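Local coordinates for protein aromatic-amino-acid transaminase TyrB (Burkholderia cenocepacia K56-2Valvano, PDB 4WD2) that probably catalyses the pyridoxal-phosphate-dependent transfer of amino groups between aromatic amino acids and 2-oxo acids, at residues A114-A119 with R288-N293; P72-V77 with T105-G110; L89-D94 with G265-C270; N153-Y158 with S181-H186; C189-G194 with M220-F225. All blocks are in the same frame, centred on the assembly; numbering follows the deposited sequence. Where two conformers were deposited one is given.

How the contacts relate
Contact 5 lies at the cofactor: Asn-191 and Tyr-222 both bond the phenolic oxygen of the pyridoxal group carried by Lys-254. Contact 4, its centre about 15 Å from that of contact 5, joins two strands of the central sheet, and its Tyr-157 stacks on His-190 of contact 5. At the dimer interface, contacts 1 and 2 have centres about 9 Å apart, and Tyr-73 of contact 2 reaches the modified lysine of the second subunit. Contacts 2 and 3 share neighbouring strands, with Thr-105 OG1 and Ser-267 OG hydrogen-bonded at 2.7 Å. Contact 3, its centre about 18 Å from that of contact 5, touches it through a probable hydrogen bond from Gln-223 NE2 to Leu-89 O.

Contact 1. Residues A114-A119 with R288-N293; sequences ALKVGA and RSNYSN
Lys-116 and Val-117 of helix 110-125 meet Asn-290 and Tyr-291 in a small, buried helix-to-loop contact at the dimer interface, where the chain has just left helix 273-288. The touch is light and made by side chains alone; even the nearest CA atoms, those of Val-117 and Asn-290, are 8.5 Å apart. Val-117 brings CG2 to the edge of the tyrosine ring, close to its plane, with CG2 4.1 Å from Tyr-291 OH and 4.4 Å from Tyr-291 CE1. A beta-branched valine suits this place, for its two methyls serve two neighbours: CG2 meets the tyrosine and CG1 packs on Leu-266 of strand 264-269. Tyr-291 holds CG between its backbone N and carbonyl carbon (chi1 53°), and this swings the phenol end in toward the helix although the CB does not point there.

Lys-116 takes part through the apolar portion of its chain: CG lies 3.9 Å from Asn-290 ND2, the two side chains running at a slant to one another. A bend at chi2 (58°) turns the rest of the lysine aside, and NZ forms a salt bridge with Asp-120 one turn further along the helix. The asparagine amide is satisfied across the interface, where its ND2 donates to OD1 of Asn-290 of the second subunit. Around this pair, Val-117 packs on Leu-283, Ala-286 and Val-287 of helix 273-288, while Leu-115 of helix 110-125 rests on strands 215-220 and 246-251.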
# COMPACT_ATOMS: atom_id res chain seq x y z
N ALA A 114 5.85 -4.25 -4.94
CA ALA A 114 7.28 -4.52 -5.06
C ALA A 114 7.85 -3.82 -6.29
O ALA A 114 8.94 -3.27 -6.25
CB ALA A 114 7.54 -6.01 -5.13
N LEU A 115 7.09 -3.84 -7.38
CA LEU A 115 7.50 -3.18 -8.61
C LEU A 115 7.59 -1.66 -8.38
O LEU A 115 8.53 -1.01 -8.85
CB LEU A 115 6.53 -3.51 -9.74
CG LEU A 115 6.57 -4.94 -10.29
CD1 LEU A 115 5.32 -5.23 -11.13
CD2 LEU A 115 7.83 -5.18 -11.10
N LYS A 116 6.62 -1.13 -7.64
CA LYS A 116 6.57 0.30 -7.34
C LYS A 116 7.74 0.74 -6.48
O LYS A 116 8.41 1.71 -6.80
CB LYS A 116 5.26 0.67 -6.65
CG LYS A 116 5.17 2.13 -6.21
CD LYS A 116 5.35 3.09 -7.39
CE LYS A 116 5.00 4.53 -7.02
NZ LYS A 116 5.47 5.48 -8.07
N VAL A 117 7.95 0.04 -5.36
CA VAL A 117 9.02 0.41 -4.43
C VAL A 117 10.37 0.32 -5.14
O VAL A 117 11.21 1.21 -5.01
CB VAL A 117 9.02 -0.48 -3.16
CG1 VAL A 117 10.31 -0.29 -2.38
CG2 VAL A 117 7.81 -0.15 -2.28
N GLY A 118 10.55 -0.76 -5.91
CA GLY A 118 11.74 -0.93 -6.72
C GLY A 118 11.93 0.19 -7.73
O GLY A 118 13.03 0.74 -7.85
N ALA A 119 10.87 0.52 -8.47
CA ALA A 119 10.92 1.61 -9.45
C ALA A 119 11.28 2.96 -8.83
O ALA A 119 12.07 3.72 -9.39
CB ALA A 119 9.57 1.72 -10.19
N ARG A 288 8.57 4.81 3.09
CA ARG A 288 8.23 5.96 3.93
C ARG A 288 7.58 7.09 3.13
O ARG A 288 6.75 7.83 3.65
CB ARG A 288 9.49 6.50 4.63
CG ARG A 288 9.21 7.69 5.55
CD ARG A 288 10.49 8.34 6.09
NE ARG A 288 10.17 9.55 6.84
CZ ARG A 288 11.04 10.52 7.12
NH1 ARG A 288 12.30 10.43 6.71
NH2 ARG A 288 10.64 11.58 7.82
N SER A 289 7.96 7.21 1.86
CA SER A 289 7.46 8.26 1.00
C SER A 289 6.12 7.86 0.39
O SER A 289 5.49 8.64 -0.33
CB SER A 289 8.47 8.59 -0.10
OG SER A 289 8.64 7.50 -1.00
N ASN A 290 5.69 6.64 0.69
CA ASN A 290 4.53 6.05 0.04
C ASN A 290 3.42 5.73 1.04
O ASN A 290 2.48 6.51 1.19
CB ASN A 290 4.95 4.79 -0.73
CG ASN A 290 3.88 4.29 -1.69
OD1 ASN A 290 2.70 4.59 -1.52
ND2 ASN A 290 4.30 3.53 -2.69
N TYR A 291 3.52 4.60 1.74
CA TYR A 291 2.47 4.18 2.66
C TYR A 291 2.95 3.96 4.10
O TYR A 291 2.23 3.38 4.91
CB TYR A 291 1.80 2.91 2.13
CG TYR A 291 2.79 1.81 1.84
CD1 TYR A 291 3.41 1.72 0.59
CD2 TYR A 291 3.13 0.88 2.81
CE1 TYR A 291 4.33 0.73 0.32
CE2 TYR A 291 4.04 -0.13 2.54
CZ TYR A 291 4.64 -0.19 1.30
OH TYR A 291 5.55 -1.18 1.03
N SER A 292 4.16 4.43 4.40
CA SER A 292 4.78 4.41 5.75
C SER A 292 5.23 3.04 6.22
O SER A 292 6.36 2.88 6.68
CB SER A 292 3.85 5.00 6.81
OG SER A 292 3.82 6.41 6.76
N ASN A 293 4.34 2.06 6.14
CA ASN A 293 4.64 0.69 6.57
C ASN A 293 3.50 -0.24 6.13
O ASN A 293 2.37 0.23 5.96
CB ASN A 293 4.85 0.62 8.09
CG ASN A 293 3.85 1.45 8.87
OD1 ASN A 293 2.71 1.03 9.07
ND2 ASN A 293 4.28 2.62 9.33

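Contact 2. Residues P72-V77 with T105-G110; sequences PYLPMV and TLQTLG
Gln-107 and Val-77 are joined by a backbone hydrogen bond, Gln-107 N to Val-77 O at 2.9 Å, nearly straight at 163°. From this fixed point the glutamine side chain sets out beside the loop. Its CB lies 3.6 Å from the same Val-77 O. CG is anti to the backbone N (chi1 173°) and the chain stays extended, which carries the amide along the loop to Leu-74. There OE1 comes within 3.9 Å of Leu-74 CD1 and accepts a hydrogen bond from Leu-79 N, while NE2 donates to Gln-295 O. Glutamine fits because one amide both accepts and donates, binding two separate pieces of chain to the strand.

A water bridges the two backbones a second time, donating to Met-76 O at 3.0 Å and to Gln-107 O at 2.8 Å. Val-77 and Leu-106 add an apolar touch close to the main chain, their CB atoms 3.7 Å apart. Tyr-73 OH, earlier in the loop, is hydrogen-bonded to the pyridoxal-modified lysine of the second subunit. Strand 103-108 pairs with strand 264-269, and helix 273-288 covers Val-77 and Leu-106 through Leu-280, Leu-283 and Val-287.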
# COMPACT_ATOMS: atom_id res chain seq x y z
N PRO A 72 0.12 -2.93 16.46
CA PRO A 72 1.02 -1.79 16.31
C PRO A 72 1.59 -1.69 14.90
O PRO A 72 1.47 -2.64 14.12
CB PRO A 72 2.13 -2.08 17.32
CG PRO A 72 2.17 -3.57 17.37
CD PRO A 72 0.73 -4.01 17.26
N TYR A 73 2.18 -0.54 14.58
CA TYR A 73 2.85 -0.36 13.30
C TYR A 73 3.96 -1.40 13.16
O TYR A 73 4.72 -1.65 14.10
CB TYR A 73 3.46 1.04 13.17
CG TYR A 73 2.48 2.19 13.07
CD1 TYR A 73 1.71 2.36 11.93
CD2 TYR A 73 2.35 3.12 14.09
CE1 TYR A 73 0.83 3.41 11.81
CE2 TYR A 73 1.47 4.18 13.99
CZ TYR A 73 0.71 4.32 12.85
OH TYR A 73 -0.17 5.36 12.73
N LEU A 74 4.03 -2.00 11.97
CA LEU A 74 5.16 -2.83 11.59
C LEU A 74 6.32 -1.91 11.20
O LEU A 74 6.10 -0.72 10.96
CB LEU A 74 4.79 -3.76 10.43
CG LEU A 74 3.71 -4.83 10.62
CD1 LEU A 74 3.55 -5.67 9.36
CD2 LEU A 74 4.03 -5.72 11.81
N PRO A 75 7.55 -2.46 11.13
CA PRO A 75 8.67 -1.73 10.53
C PRO A 75 8.37 -1.35 9.08
O PRO A 75 7.55 -2.00 8.45
CB PRO A 75 9.83 -2.73 10.60
CG PRO A 75 9.46 -3.66 11.69
CD PRO A 75 7.97 -3.77 11.66
N MET A 76 9.04 -0.32 8.56
CA MET A 76 8.88 0.06 7.15
C MET A 76 9.06 -1.13 6.21
O MET A 76 8.34 -1.26 5.23
CB MET A 76 9.87 1.17 6.78
CG MET A 76 9.53 2.53 7.41
SD MET A 76 10.75 3.82 7.03
CE MET A 76 12.14 3.25 8.01
N VAL A 77 10.01 -2.01 6.53
CA VAL A 77 10.29 -3.17 5.68
C VAL A 77 9.35 -4.33 5.97
O VAL A 77 9.44 -5.37 5.33
CB VAL A 77 11.75 -3.65 5.85
CG1 VAL A 77 12.70 -2.59 5.34
CG2 VAL A 77 12.03 -3.98 7.30
N THR A 105 15.71 -7.80 1.53
CA THR A 105 14.31 -8.20 1.32
C THR A 105 13.33 -7.45 2.23
O THR A 105 13.57 -7.32 3.43
CB THR A 105 14.12 -9.72 1.54
OG1 THR A 105 14.91 -10.44 0.59
CG2 THR A 105 12.66 -10.11 1.37
N LEU A 106 12.24 -6.96 1.65
CA LEU A 106 11.16 -6.37 2.43
C LEU A 106 9.79 -6.83 1.96
O LEU A 106 9.61 -7.27 0.81
CB LEU A 106 11.22 -4.84 2.38
CG LEU A 106 10.87 -4.15 1.06
CD1 LEU A 106 10.23 -2.80 1.32
CD2 LEU A 106 12.10 -4.00 0.18
N GLN A 107 8.82 -6.73 2.87
CA GLN A 107 7.43 -7.02 2.60
C GLN A 107 6.80 -5.91 1.77
O GLN A 107 7.05 -4.73 2.00
CB GLN A 107 6.68 -7.19 3.92
CG GLN A 107 5.17 -7.34 3.81
CD GLN A 107 4.50 -7.19 5.16
OE1 GLN A 107 5.13 -7.40 6.20
NE2 GLN A 107 3.22 -6.83 5.16
N THR A 108 5.99 -6.29 0.78
CA THR A 108 5.39 -5.32 -0.12
C THR A 108 3.89 -5.56 -0.32
O THR A 108 3.37 -6.62 0.07
CB THR A 108 6.06 -5.32 -1.52
OG1 THR A 108 5.82 -6.57 -2.17
CG2 THR A 108 7.57 -5.08 -1.40
N LEU A 109 3.23 -4.58 -0.92
CA LEU A 109 1.81 -4.70 -1.22
C LEU A 109 1.60 -5.44 -2.54
O LEU A 109 1.42 -4.83 -3.59
CB LEU A 109 1.18 -3.31 -1.25
CG LEU A 109 1.26 -2.66 0.13
CD1 LEU A 109 1.31 -1.17 0.00
CD2 LEU A 109 0.08 -3.11 0.97
N GLY A 110 1.65 -6.76 -2.46
CA GLY A 110 1.56 -7.60 -3.64
C GLY A 110 2.81 -7.49 -4.48
O GLY A 110 3.79 -6.86 -4.07
O HOH W 1 6.59 -2.18 2.98

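Contact 3. Residues L89-D94 with G265-C270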
# COMPACT_ATOMS: atom_id res chain seq x y z
N LEU A 89 12.14 -18.75 0.56
CA LEU A 89 11.28 -19.37 -0.45
C LEU A 89 11.74 -19.03 -1.86
O LEU A 89 11.78 -19.90 -2.73
CB LEU A 89 9.83 -18.91 -0.27
CG LEU A 89 8.86 -19.28 -1.39
CD1 LEU A 89 8.64 -20.79 -1.46
CD2 LEU A 89 7.54 -18.56 -1.18
N VAL A 90 12.08 -17.77 -2.09
CA VAL A 90 12.45 -17.31 -3.42
C VAL A 90 13.83 -17.79 -3.87
O VAL A 90 13.99 -18.25 -5.00
CB VAL A 90 12.42 -15.77 -3.50
CG1 VAL A 90 13.00 -15.28 -4.83
CG2 VAL A 90 10.99 -15.27 -3.33
N PHE A 91 14.83 -17.69 -3.00
CA PHE A 91 16.21 -17.99 -3.40
C PHE A 91 16.65 -19.40 -3.01
O PHE A 91 17.67 -19.89 -3.48
CB PHE A 91 17.18 -16.97 -2.79
CG PHE A 91 16.98 -15.57 -3.29
CD1 PHE A 91 16.09 -14.71 -2.65
CD2 PHE A 91 17.67 -15.10 -4.40
CE1 PHE A 91 15.90 -13.42 -3.12
CE2 PHE A 91 17.48 -13.81 -4.86
CZ PHE A 91 16.59 -12.97 -4.22
N GLY A 92 15.87 -20.04 -2.14
CA GLY A 92 16.26 -21.31 -1.56
C GLY A 92 17.01 -21.03 -0.27
O GLY A 92 17.84 -20.12 -0.21
N ALA A 93 16.69 -21.81 0.76
CA ALA A 93 17.31 -21.68 2.07
C ALA A 93 18.83 -21.68 2.02
O ALA A 93 19.48 -20.94 2.77
CB ALA A 93 16.82 -22.80 3.00
N ASP A 94 19.40 -22.51 1.15
CA ASP A 94 20.85 -22.69 1.11
C ASP A 94 21.57 -21.76 0.14
O ASP A 94 22.75 -21.96 -0.16
CB ASP A 94 21.18 -24.15 0.76
CG ASP A 94 20.80 -24.51 -0.68
OD1 ASP A 94 20.04 -23.75 -1.33
OD2 ASP A 94 21.26 -25.57 -1.17
N GLY A 265 6.77 -9.67 -2.07
CA GLY A 265 8.08 -9.29 -1.59
C GLY A 265 8.90 -8.56 -2.64
O GLY A 265 8.67 -8.70 -3.84
N LEU A 266 9.86 -7.76 -2.17
CA LEU A 266 10.87 -7.19 -3.05
C LEU A 266 12.24 -7.57 -2.51
O LEU A 266 12.54 -7.34 -1.34
CB LEU A 266 10.74 -5.67 -3.14
CG LEU A 266 11.83 -4.96 -3.95
CD1 LEU A 266 11.85 -5.43 -5.40
CD2 LEU A 266 11.68 -3.44 -3.87
N SER A 267 13.06 -8.17 -3.36
CA SER A 267 14.43 -8.50 -2.98
C SER A 267 15.41 -7.87 -3.95
O SER A 267 15.20 -7.88 -5.17
CB SER A 267 14.64 -10.01 -2.95
OG SER A 267 13.88 -10.61 -1.92
N VAL A 268 16.49 -7.32 -3.41
CA VAL A 268 17.56 -6.79 -4.24
C VAL A 268 18.87 -7.49 -3.86
O VAL A 268 19.25 -7.53 -2.69
CB VAL A 268 17.70 -5.26 -4.08
CG1 VAL A 268 18.76 -4.72 -5.02
CG2 VAL A 268 16.36 -4.59 -4.35
N VAL A 269 19.54 -8.06 -4.87
CA VAL A 269 20.80 -8.77 -4.68
C VAL A 269 21.96 -7.82 -4.93
O VAL A 269 22.08 -7.28 -6.03
CB VAL A 269 20.92 -9.98 -5.61
CG1 VAL A 269 22.20 -10.75 -5.34
CG2 VAL A 269 19.70 -10.88 -5.48
N CYS A 270 22.81 -7.64 -3.93
CA CYS A 270 23.85 -6.60 -3.99
C CYS A 270 25.26 -7.19 -3.93
O CYS A 270 25.44 -8.38 -3.66
CB CYS A 270 23.66 -5.60 -2.85
SG CYS A 270 21.99 -4.91 -2.76
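Helix 80-91 comes to its end at Phe-91, beside strand 264-269, whose extended backbone turns Ser-267 and Val-269 toward the helix and Val-268 away from it. Gly-92 is the first residue to leave the helical conformation, with positive phi (91°), at backbone angles where a CB would collide with the preceding carbonyl oxygen; glycine therefore suits the spot.

Phe-91 carries the whole contact with the outer end of its ring. A chi1 of -64° leaves CG beside the backbone N, and the ring reaches across to the strand and brings its outer end up to two residues on one face of it. Ser-267 comes at the ring edge, near the plane, its CB 3.6 Å and its OG 3.7 Å from Phe-91 CE1. Val-269 approaches obliquely, CG2 being 3.7 Å from Phe-91 CE2 and 4.0 Å from Phe-91 CZ; the valine and the phenylalanine lie antiparallel, side by side. Within the helix itself, Val-90 CG1 sits over one face of the ring, near its border. A small serine leaves room for the aromatic edge, and its buried hydroxyl is satisfied by Thr-105 OG1 on the adjoining strand.

Val-236 and Ala-240 of helix 234-241 also pack on the phenylalanine. Such helix-on-sheet packing belongs to the three-layer alpha/beta/alpha large domain of fold-type I pyridoxal enzymes, in which strand 264-269 is the one running against its neighbours in the central sheet.

Contact 4. Residues N153-Y158 with S181-H186; sequences NTYPYY and SIVLLH
Strand 153-156, bearing Tyr-155, and strand 182-186, bearing Leu-184, run the same general way but are 54° apart in direction, with axes 9.0 Å from each other at closest approach. They are the two arms of a beta-alpha-beta crossover in the central sheet of a fold-type I aminotransferase: the connection runs through the short strand 164-165 and helix 167-175, and strand 131-135 lies between the two arms in the sheet.

Since no backbone can pair over that gap, Tyr-155 spans it. Its CG sits between the backbone N and carbonyl carbon (chi1 52°), and the ring extends over the intervening strand, where Ser-134 packs on it. At the far end Tyr-155 OH donates to Leu-184 O at 2.7 Å, the acceptor lying at the ring edge and the donor in the carbonyl plane, with a C=O...O angle of 155°. The flanking residues supply apolar contacts to the same tyrosine: Val-183 CG1 is 3.9 Å from Tyr-155 CE2, and Leu-185 CD2 is 3.5 Å from Tyr-155 OH, both approaching obliquely to the ring. A long residue with a polar tip is what this place asks for, one that buries its ring yet bonds a strand carbonyl.

Water continues the link. One molecule donates to Tyr-155 OH at 2.8 Å and accepts from His-186 N at 3.0 Å, giving the phenol a second bond. Another water donates to Tyr-157 OH at 2.9 Å and also to His-186 O at 2.9 Å.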
# COMPACT_ATOMS: atom_id res chain seq x y z
N ASN A 153 10.65 1.18 -22.89
CA ASN A 153 10.80 0.59 -24.21
C ASN A 153 10.52 -0.91 -24.21
O ASN A 153 10.27 -1.50 -23.16
CB ASN A 153 12.21 0.86 -24.75
CG ASN A 153 12.66 2.30 -24.53
OD1 ASN A 153 12.23 3.21 -25.24
ND2 ASN A 153 13.53 2.51 -23.55
N THR A 154 10.57 -1.52 -25.38
CA THR A 154 10.30 -2.95 -25.50
C THR A 154 11.46 -3.69 -26.16
O THR A 154 12.29 -3.09 -26.85
CB THR A 154 9.01 -3.22 -26.31
OG1 THR A 154 9.24 -2.92 -27.69
CG2 THR A 154 7.88 -2.36 -25.81
N TYR A 155 11.52 -5.00 -25.92
CA TYR A 155 12.43 -5.88 -26.66
C TYR A 155 11.59 -6.99 -27.30
O TYR A 155 10.51 -7.30 -26.80
CB TYR A 155 13.53 -6.45 -25.74
CG TYR A 155 13.04 -7.13 -24.48
CD1 TYR A 155 12.54 -8.42 -24.50
CD2 TYR A 155 13.13 -6.48 -23.24
CE1 TYR A 155 12.10 -9.05 -23.33
CE2 TYR A 155 12.68 -7.10 -22.07
CZ TYR A 155 12.18 -8.38 -22.13
OH TYR A 155 11.74 -9.00 -20.99
N PRO A 156 12.07 -7.56 -28.42
CA PRO A 156 11.33 -8.65 -29.07
C PRO A 156 11.14 -9.82 -28.11
O PRO A 156 12.05 -10.11 -27.33
CB PRO A 156 12.22 -9.04 -30.25
CG PRO A 156 13.04 -7.83 -30.52
CD PRO A 156 13.27 -7.17 -29.19
N TYR A 157 9.99 -10.48 -28.17
CA TYR A 157 9.77 -11.60 -27.27
C TYR A 157 8.84 -12.62 -27.91
O TYR A 157 9.29 -13.67 -28.36
CB TYR A 157 9.20 -11.11 -25.93
CG TYR A 157 9.22 -12.17 -24.83
CD1 TYR A 157 10.36 -12.41 -24.10
CD2 TYR A 157 8.08 -12.91 -24.54
CE1 TYR A 157 10.39 -13.37 -23.09
CE2 TYR A 157 8.09 -13.88 -23.55
CZ TYR A 157 9.25 -14.10 -22.83
OH TYR A 157 9.26 -15.07 -21.84
N TYR A 158 7.55 -12.32 -27.96
CA TYR A 158 6.60 -13.28 -28.50
C TYR A 158 6.74 -13.39 -30.00
O TYR A 158 6.96 -12.38 -30.69
CB TYR A 158 5.16 -12.89 -28.13
CG TYR A 158 4.12 -13.84 -28.68
CD1 TYR A 158 3.95 -15.11 -28.13
CD2 TYR A 158 3.30 -13.47 -29.74
CE1 TYR A 158 3.00 -15.98 -28.63
CE2 TYR A 158 2.35 -14.33 -30.25
CZ TYR A 158 2.20 -15.58 -29.69
OH TYR A 158 1.25 -16.44 -30.18
N SER A 181 20.86 -0.07 -17.92
CA SER A 181 19.51 -0.20 -18.45
C SER A 181 18.71 -1.17 -17.59
O SER A 181 19.20 -2.24 -17.21
CB SER A 181 19.54 -0.67 -19.91
OG SER A 181 20.16 0.28 -20.75
N ILE A 182 17.47 -0.80 -17.27
CA ILE A 182 16.62 -1.65 -16.44
C ILE A 182 15.81 -2.59 -17.32
O ILE A 182 15.02 -2.16 -18.15
CB ILE A 182 15.67 -0.80 -15.56
CG1 ILE A 182 16.49 0.11 -14.64
CG2 ILE A 182 14.75 -1.71 -14.76
CD1 ILE A 182 15.71 1.31 -14.11
N VAL A 183 16.02 -3.90 -17.14
CA VAL A 183 15.36 -4.88 -17.99
C VAL A 183 14.35 -5.70 -17.19
O VAL A 183 14.73 -6.52 -16.36
CB VAL A 183 16.39 -5.82 -18.66
CG1 VAL A 183 15.71 -6.76 -19.64
CG2 VAL A 183 17.45 -5.00 -19.36
N LEU A 184 13.07 -5.47 -17.44
CA LEU A 184 11.99 -6.21 -16.78
C LEU A 184 11.86 -7.59 -17.41
O LEU A 184 11.64 -7.73 -18.62
CB LEU A 184 10.66 -5.47 -16.88
CG LEU A 184 10.18 -4.61 -15.71
CD1 LEU A 184 8.84 -3.98 -16.06
CD2 LEU A 184 10.04 -5.40 -14.42
N LEU A 185 12.00 -8.62 -16.58
CA LEU A 185 11.95 -9.99 -17.07
C LEU A 185 10.95 -10.82 -16.28
O LEU A 185 10.93 -10.77 -15.05
CB LEU A 185 13.34 -10.63 -16.98
CG LEU A 185 14.43 -9.88 -17.76
CD1 LEU A 185 15.78 -10.05 -17.10
CD2 LEU A 185 14.47 -10.37 -19.21
N HIS A 186 10.11 -11.58 -16.98
CA HIS A 186 9.25 -12.54 -16.32
C HIS A 186 10.11 -13.74 -15.94
O HIS A 186 10.84 -14.28 -16.77
CB HIS A 186 8.09 -12.97 -17.23
CG HIS A 186 7.16 -11.85 -17.60
ND1 HIS A 186 5.81 -11.91 -17.35
CD2 HIS A 186 7.39 -10.66 -18.19
CE1 HIS A 186 5.24 -10.80 -17.78
NE2 HIS A 186 6.18 -10.02 -18.29
O HOH W 2 10.43 -11.28 -19.98
O HOH W 3 10.86 -14.00 -19.69
O HOH W 4 8.46 -15.79 -18.73

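Contact 5. Residues C189-G194 with M220-F225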
# COMPACT_ATOMS: atom_id res chain seq x y z
N CYS A 189 6.18 -18.45 -16.43
CA CYS A 189 4.73 -18.29 -16.53
C CYS A 189 4.36 -16.91 -17.07
O CYS A 189 3.64 -16.15 -16.44
CB CYS A 189 4.07 -18.52 -15.16
SG CYS A 189 4.31 -20.21 -14.51
N HIS A 190 4.89 -16.61 -18.26
CA HIS A 190 4.77 -15.28 -18.84
C HIS A 190 3.32 -14.82 -18.95
O HIS A 190 2.44 -15.56 -19.37
CB HIS A 190 5.43 -15.23 -20.22
CG HIS A 190 5.54 -13.85 -20.79
ND1 HIS A 190 4.60 -13.32 -21.64
CD2 HIS A 190 6.49 -12.90 -20.64
CE1 HIS A 190 4.96 -12.10 -21.98
NE2 HIS A 190 6.11 -11.82 -21.39
N ASN A 191 3.09 -13.57 -18.55
CA ASN A 191 1.80 -12.94 -18.66
C ASN A 191 1.94 -11.82 -19.69
O ASN A 191 2.69 -10.88 -19.47
CB ASN A 191 1.35 -12.41 -17.29
CG ASN A 191 -0.04 -11.79 -17.31
OD1 ASN A 191 -0.71 -11.79 -18.32
ND2 ASN A 191 -0.47 -11.26 -16.17
N PRO A 192 1.20 -11.89 -20.80
CA PRO A 192 0.04 -12.72 -21.12
C PRO A 192 0.26 -13.96 -22.00
O PRO A 192 -0.73 -14.64 -22.26
CB PRO A 192 -0.84 -11.73 -21.89
CG PRO A 192 0.15 -10.95 -22.68
CD PRO A 192 1.39 -10.83 -21.81
N THR A 193 1.48 -14.27 -22.42
CA THR A 193 1.66 -15.20 -23.54
C THR A 193 1.92 -16.65 -23.13
O THR A 193 1.68 -17.57 -23.91
CB THR A 193 2.81 -14.76 -24.45
OG1 THR A 193 4.06 -14.96 -23.78
CG2 THR A 193 2.66 -13.29 -24.85
N GLY A 194 2.43 -16.86 -21.92
CA GLY A 194 2.79 -18.19 -21.49
C GLY A 194 4.08 -18.70 -22.13
O GLY A 194 4.49 -19.83 -21.89
N MET A 220 8.46 -12.24 -10.64
CA MET A 220 8.06 -13.63 -10.42
C MET A 220 6.72 -13.67 -9.71
O MET A 220 6.66 -13.75 -8.49
CB MET A 220 9.13 -14.38 -9.61
CG MET A 220 8.86 -15.88 -9.51
SD MET A 220 10.23 -16.79 -8.78
CE MET A 220 10.43 -15.86 -7.26
N ALA A 221 5.65 -13.61 -10.49
CA ALA A 221 4.31 -13.50 -9.93
C ALA A 221 3.64 -14.86 -9.75
O ALA A 221 2.61 -14.96 -9.07
CB ALA A 221 3.46 -12.58 -10.80
N TYR A 222 4.23 -15.89 -10.34
CA TYR A 222 3.61 -17.22 -10.35
C TYR A 222 4.52 -18.35 -9.90
O TYR A 222 4.46 -19.43 -10.48
CB TYR A 222 3.09 -17.55 -11.76
CG TYR A 222 2.16 -16.51 -12.29
CD1 TYR A 222 0.81 -16.53 -11.96
CD2 TYR A 222 2.63 -15.47 -13.08
CE1 TYR A 222 -0.04 -15.56 -12.40
CE2 TYR A 222 1.78 -14.49 -13.53
CZ TYR A 222 0.44 -14.54 -13.19
OH TYR A 222 -0.41 -13.57 -13.64
N GLN A 223 5.37 -18.11 -8.90
CA GLN A 223 6.25 -19.18 -8.42
C GLN A 223 5.41 -20.36 -7.95
O GLN A 223 4.61 -20.24 -7.03
CB GLN A 223 7.16 -18.70 -7.28
CG GLN A 223 8.26 -19.71 -6.92
CD GLN A 223 9.08 -19.31 -5.70
OE1 GLN A 223 8.73 -18.37 -4.98
NE2 GLN A 223 10.17 -20.03 -5.46
N GLY A 224 5.57 -21.49 -8.62
CA GLY A 224 4.84 -22.69 -8.27
C GLY A 224 3.89 -23.17 -9.35
O GLY A 224 3.44 -24.31 -9.31
N PHE A 225 3.61 -22.30 -10.33
CA PHE A 225 2.65 -22.63 -11.39
C PHE A 225 3.26 -23.13 -12.70
O PHE A 225 2.52 -23.45 -13.63
CB PHE A 225 1.79 -21.41 -11.70
CG PHE A 225 0.74 -21.13 -10.68
CD1 PHE A 225 -0.43 -21.88 -10.64
CD2 PHE A 225 0.91 -20.12 -9.76
CE1 PHE A 225 -1.40 -21.62 -9.71
CE2 PHE A 225 -0.06 -19.85 -8.82
CZ PHE A 225 -1.21 -20.60 -8.79
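Cys-189 opens the contact by pressing on Tyr-222 and Phe-225 together. Its backbone takes positive phi, and its CB meets Tyr-222 CB at 3.7 Å. The sulfur, beside the backbone N (chi1 -63°), turns toward the neighbouring loop, where SG is 3.6 Å from Phe-225 C and 4.0 Å from Phe-225 CB. Cys-189 O lies 3.6 Å from Tyr-222 CD2, oblique to the ring. A small side chain suits this place, where CB rests on the tyrosine and the sulfur on the backbone and CB of Phe-225.

His-190 turns its side chain away from Tyr-222; its ring stacks on Tyr-157, and NE2 bonds Ser-134 OG. Asn-191 then points back. Its chi1 of -177° extends the side chain at a slant to that of Tyr-222, the amide and ring planes 70° apart, and ND2 lies 3.4 Å from Tyr-222 OH. Both groups hydrogen-bond O3 of the pyridoxal group on Lys-254. This is part of the cofactor site of a fold-type I aminotransferase; the two loops follow the parallel strands 182-186 and 215-220. An asparagine and a tyrosine holding the pyridine's phenolic oxygen are familiar from the aspartate aminotransferases.

The peptide bond before Pro-192 is cis, which bends the chain sharply just after the cofactor-binding asparagine. Thr-193 N makes a weak hydrogen bond back to His-190 ND1. Gly-194, with positive phi, donates from N to His-190 O at 2.9 Å. On the other segment, Tyr-222 to Phe-225 form a type II beta turn whose third position favours the positive phi of Gly-224, and Phe-225 N bonds Tyr-222 O at 3.0 Å.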